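Local coordinates for ORF10 (Moritella marina, PDB 6RIW), which forms the ketosynthase and chain length factor didomain of a polyunsaturated fatty acid synthase, probably condensing acyl units as the fatty acid chain grows, at residues S774-I779 / K815-T820. Sequence-based numbering, arbitrary orientation.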
ATOM      1  N   SER A 774      -1.289   1.910  22.929  1.00 15.67           N
ATOM      2  CA  SER A 774      -2.309   2.927  22.724  1.00 16.44           C
ATOM      3  C   SER A 774      -2.820   3.555  24.013  1.00 18.32           C
ATOM      4  O   SER A 774      -3.757   4.367  23.949  1.00 19.84           O
ATOM      5  CB  SER A 774      -3.522   2.326  21.978  1.00 18.08           C
ATOM      6  OG  SER A 774      -3.176   1.933  20.655  1.00 17.94           O
ATOM      7  N   ASN A 775      -2.267   3.202  25.170  1.00 16.78           N
ATOM      8  CA  ASN A 775      -2.823   3.707  26.422  1.00 18.67           C
ATOM      9  C   ASN A 775      -2.112   4.987  26.864  1.00 17.48           C
ATOM     10  O   ASN A 775      -1.227   5.509  26.184  1.00 15.43           O
ATOM     11  CB  ASN A 775      -2.762   2.637  27.513  1.00 19.26           C
ATOM     12  CG  ASN A 775      -1.354   2.135  27.768  1.00 21.93           C
ATOM     13  OD1 ASN A 775      -0.376   2.712  27.295  1.00 22.20           O
ATOM     14  ND2 ASN A 775      -1.243   1.053  28.528  1.00 21.75           N
ATOM     15  N   ALA A 776      -2.539   5.521  28.013  1.00 15.29           N
ATOM     16  CA  ALA A 776      -1.965   6.763  28.518  1.00 17.28           C
ATOM     17  C   ALA A 776      -0.468   6.628  28.751  1.00 17.23           C
ATOM     18  O   ALA A 776       0.286   7.588  28.561  1.00 17.01           O
ATOM     19  CB  ALA A 776      -2.665   7.181  29.813  1.00 18.55           C
ATOM     20  N   LYS A 777      -0.026   5.455  29.196  1.00 16.98           N
ATOM     21  CA  LYS A 777       1.397   5.237  29.442  1.00 19.07           C
ATOM     22  C   LYS A 777       2.193   5.363  28.150  1.00 19.15           C
ATOM     23  O   LYS A 777       3.245   6.016  28.120  1.00 17.00           O
ATOM     24  CB  LYS A 777       1.600   3.859  30.057  1.00 18.32           C
ATOM     25  CG  LYS A 777       3.039   3.532  30.410  1.00 25.81           C
ATOM     26  CD  LYS A 777       3.504   4.386  31.599  1.00 29.32           C
ATOM     27  CE  LYS A 777       4.903   3.960  32.080  1.00 35.11           C
ATOM     28  NZ  LYS A 777       5.728   5.114  32.537  1.00 40.49           N
ATOM     29  N   ALA A 778       1.691   4.750  27.066  1.00 17.65           N
ATOM     30  CA  ALA A 778       2.352   4.860  25.768  1.00 18.96           C
ATOM     31  C   ALA A 778       2.431   6.309  25.313  1.00 16.19           C
ATOM     32  O   ALA A 778       3.447   6.731  24.756  1.00 14.21           O
ATOM     33  CB  ALA A 778       1.620   4.011  24.719  1.00 14.56           C
ATOM     34  N   ILE A 779       1.371   7.090  25.547  1.00 12.97           N
ATOM     35  CA  ILE A 779       1.403   8.512  25.201  1.00 14.49           C
ATOM     36  C   ILE A 779       2.526   9.228  25.949  1.00 17.39           C
ATOM     37  O   ILE A 779       3.298  10.004  25.361  1.00 14.75           O
ATOM     38  CB  ILE A 779       0.039   9.157  25.490  1.00 12.79           C
ATOM     39  CG1 ILE A 779      -1.023   8.546  24.562  1.00 13.71           C
ATOM     40  CG2 ILE A 779       0.115  10.649  25.280  1.00 14.76           C
ATOM     41  CD1 ILE A 779      -2.429   9.028  24.831  1.00 13.69           C
ATOM     42  N   LYS A 815      -7.326  11.967  27.462  1.00 14.78           N
ATOM     43  CA  LYS A 815      -7.814  12.771  28.585  1.00 17.47           C
ATOM     44  C   LYS A 815      -6.983  12.534  29.834  1.00 18.40           C
ATOM     45  O   LYS A 815      -6.859  13.424  30.682  1.00 18.72           O
ATOM     46  CB  LYS A 815      -9.279  12.452  28.879  1.00 17.71           C
ATOM     47  CG  LYS A 815     -10.275  13.285  28.133  1.00 24.98           C
ATOM     48  CD  LYS A 815     -11.704  12.806  28.448  1.00 27.84           C
ATOM     49  CE  LYS A 815     -11.938  12.742  29.951  1.00 33.99           C
ATOM     50  NZ  LYS A 815     -13.240  12.079  30.282  1.00 43.91           N
ATOM     51  N   THR A 816      -6.421  11.343  29.968  1.00 16.41           N
ATOM     52  CA  THR A 816      -5.553  11.044  31.095  1.00 19.40           C
ATOM     53  C   THR A 816      -4.160  11.635  30.872  1.00 21.89           C
ATOM     54  O   THR A 816      -3.659  12.396  31.706  1.00 19.70           O
ATOM     55  CB  THR A 816      -5.510   9.515  31.300  1.00 20.34           C
ATOM     56  OG1 THR A 816      -6.822   9.045  31.658  1.00 22.61           O
ATOM     57  CG2 THR A 816      -4.516   9.096  32.381  1.00 21.45           C
ATOM     58  N   ALA A 817      -3.556  11.360  29.714  1.00 17.17           N
ATOM     59  CA  ALA A 817      -2.136  11.659  29.520  1.00 18.98           C
ATOM     60  C   ALA A 817      -1.854  13.130  29.210  1.00 16.61           C
ATOM     61  O   ALA A 817      -0.877  13.693  29.728  1.00 19.57           O
ATOM     62  CB  ALA A 817      -1.583  10.773  28.396  1.00 17.83           C
ATOM     63  N   LEU A 818      -2.655  13.769  28.334  1.00 16.56           N
ATOM     64  CA  LEU A 818      -2.260  15.081  27.823  1.00 15.71           C
ATOM     65  C   LEU A 818      -2.339  16.173  28.887  1.00 20.33           C
ATOM     66  O   LEU A 818      -1.402  16.985  28.973  1.00 20.93           O
ATOM     67  CB  LEU A 818      -3.086  15.448  26.587  1.00 16.01           C
ATOM     68  CG  LEU A 818      -2.873  14.500  25.397  1.00 18.27           C
ATOM     69  CD1 LEU A 818      -3.676  14.988  24.201  1.00 18.04           C
ATOM     70  CD2 LEU A 818      -1.400  14.371  25.039  1.00 18.60           C
ATOM     71  N   PRO A 819      -3.404  16.282  29.690  1.00 22.76           N
ATOM     72  CA  PRO A 819      -3.401  17.314  30.746  1.00 24.09           C
ATOM     73  C   PRO A 819      -2.352  17.057  31.806  1.00 23.45           C
ATOM     74  O   PRO A 819      -1.856  18.016  32.412  1.00 27.49           O
ATOM     75  CB  PRO A 819      -4.827  17.249  31.325  1.00 26.12           C
ATOM     76  CG  PRO A 819      -5.659  16.559  30.255  1.00 25.50           C
ATOM     77  CD  PRO A 819      -4.701  15.580  29.603  1.00 21.02           C
ATOM     78  N   THR A 820      -1.974  15.798  32.021  1.00 19.54           N
ATOM     79  CA  THR A 820      -0.876  15.495  32.934  1.00 26.12           C
ATOM     80  C   THR A 820       0.462  15.966  32.378  1.00 28.27           C
ATOM     81  O   THR A 820       1.272  16.558  33.103  1.00 23.57           O
ATOM     82  CB  THR A 820      -0.838  13.992  33.201  1.00 27.96           C
ATOM     83  OG1 THR A 820      -2.097  13.591  33.763  1.00 32.04           O
ATOM     84  CG2 THR A 820       0.284  13.635  34.150  1.00 27.95           C
TER
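Ala817 pushes its methyl group into the first turn of helix 776-790, landing between Ala776 and Ile779. Ala817 CB lies 3.6 Å from Ile779 CG2; from Ala817 CB to Ala776 O is 3.7 Å. The two alanine methyls pass side by side, Ala776 CB to Ala817 CB 4.0 Å. With side chains this small the helices come close: Ala776 CA and Ala817 CA are 5.0 Å apart. Ile779 extends the contact inward. Its CG2, anti to the backbone N, also reaches Leu818 CD2 at 4.0 Å, the two side chains crossing at about a right angle, and the Ile779 side chain also touches Ala813, Glu814 and Leu821 of helix 808-821. On the outer side, Thr816 turns its methyl rather than its hydroxyl to the alanine, with CG2 3.7 Å from Ala776 CB. Asn775 caps the helix start, OD1 accepting from Ala778 N at 2.9 Å. Helices 776-790 and 808-821 thus pack together within the second ketosynthase-like half of the chain, which has the thiolase-like fold, away from the magnesium site. Apart from Ala776 O, methyl groups make most of the contact, so close fit and exclusion of water, rather than polar pairing, probably hold the two helices together here.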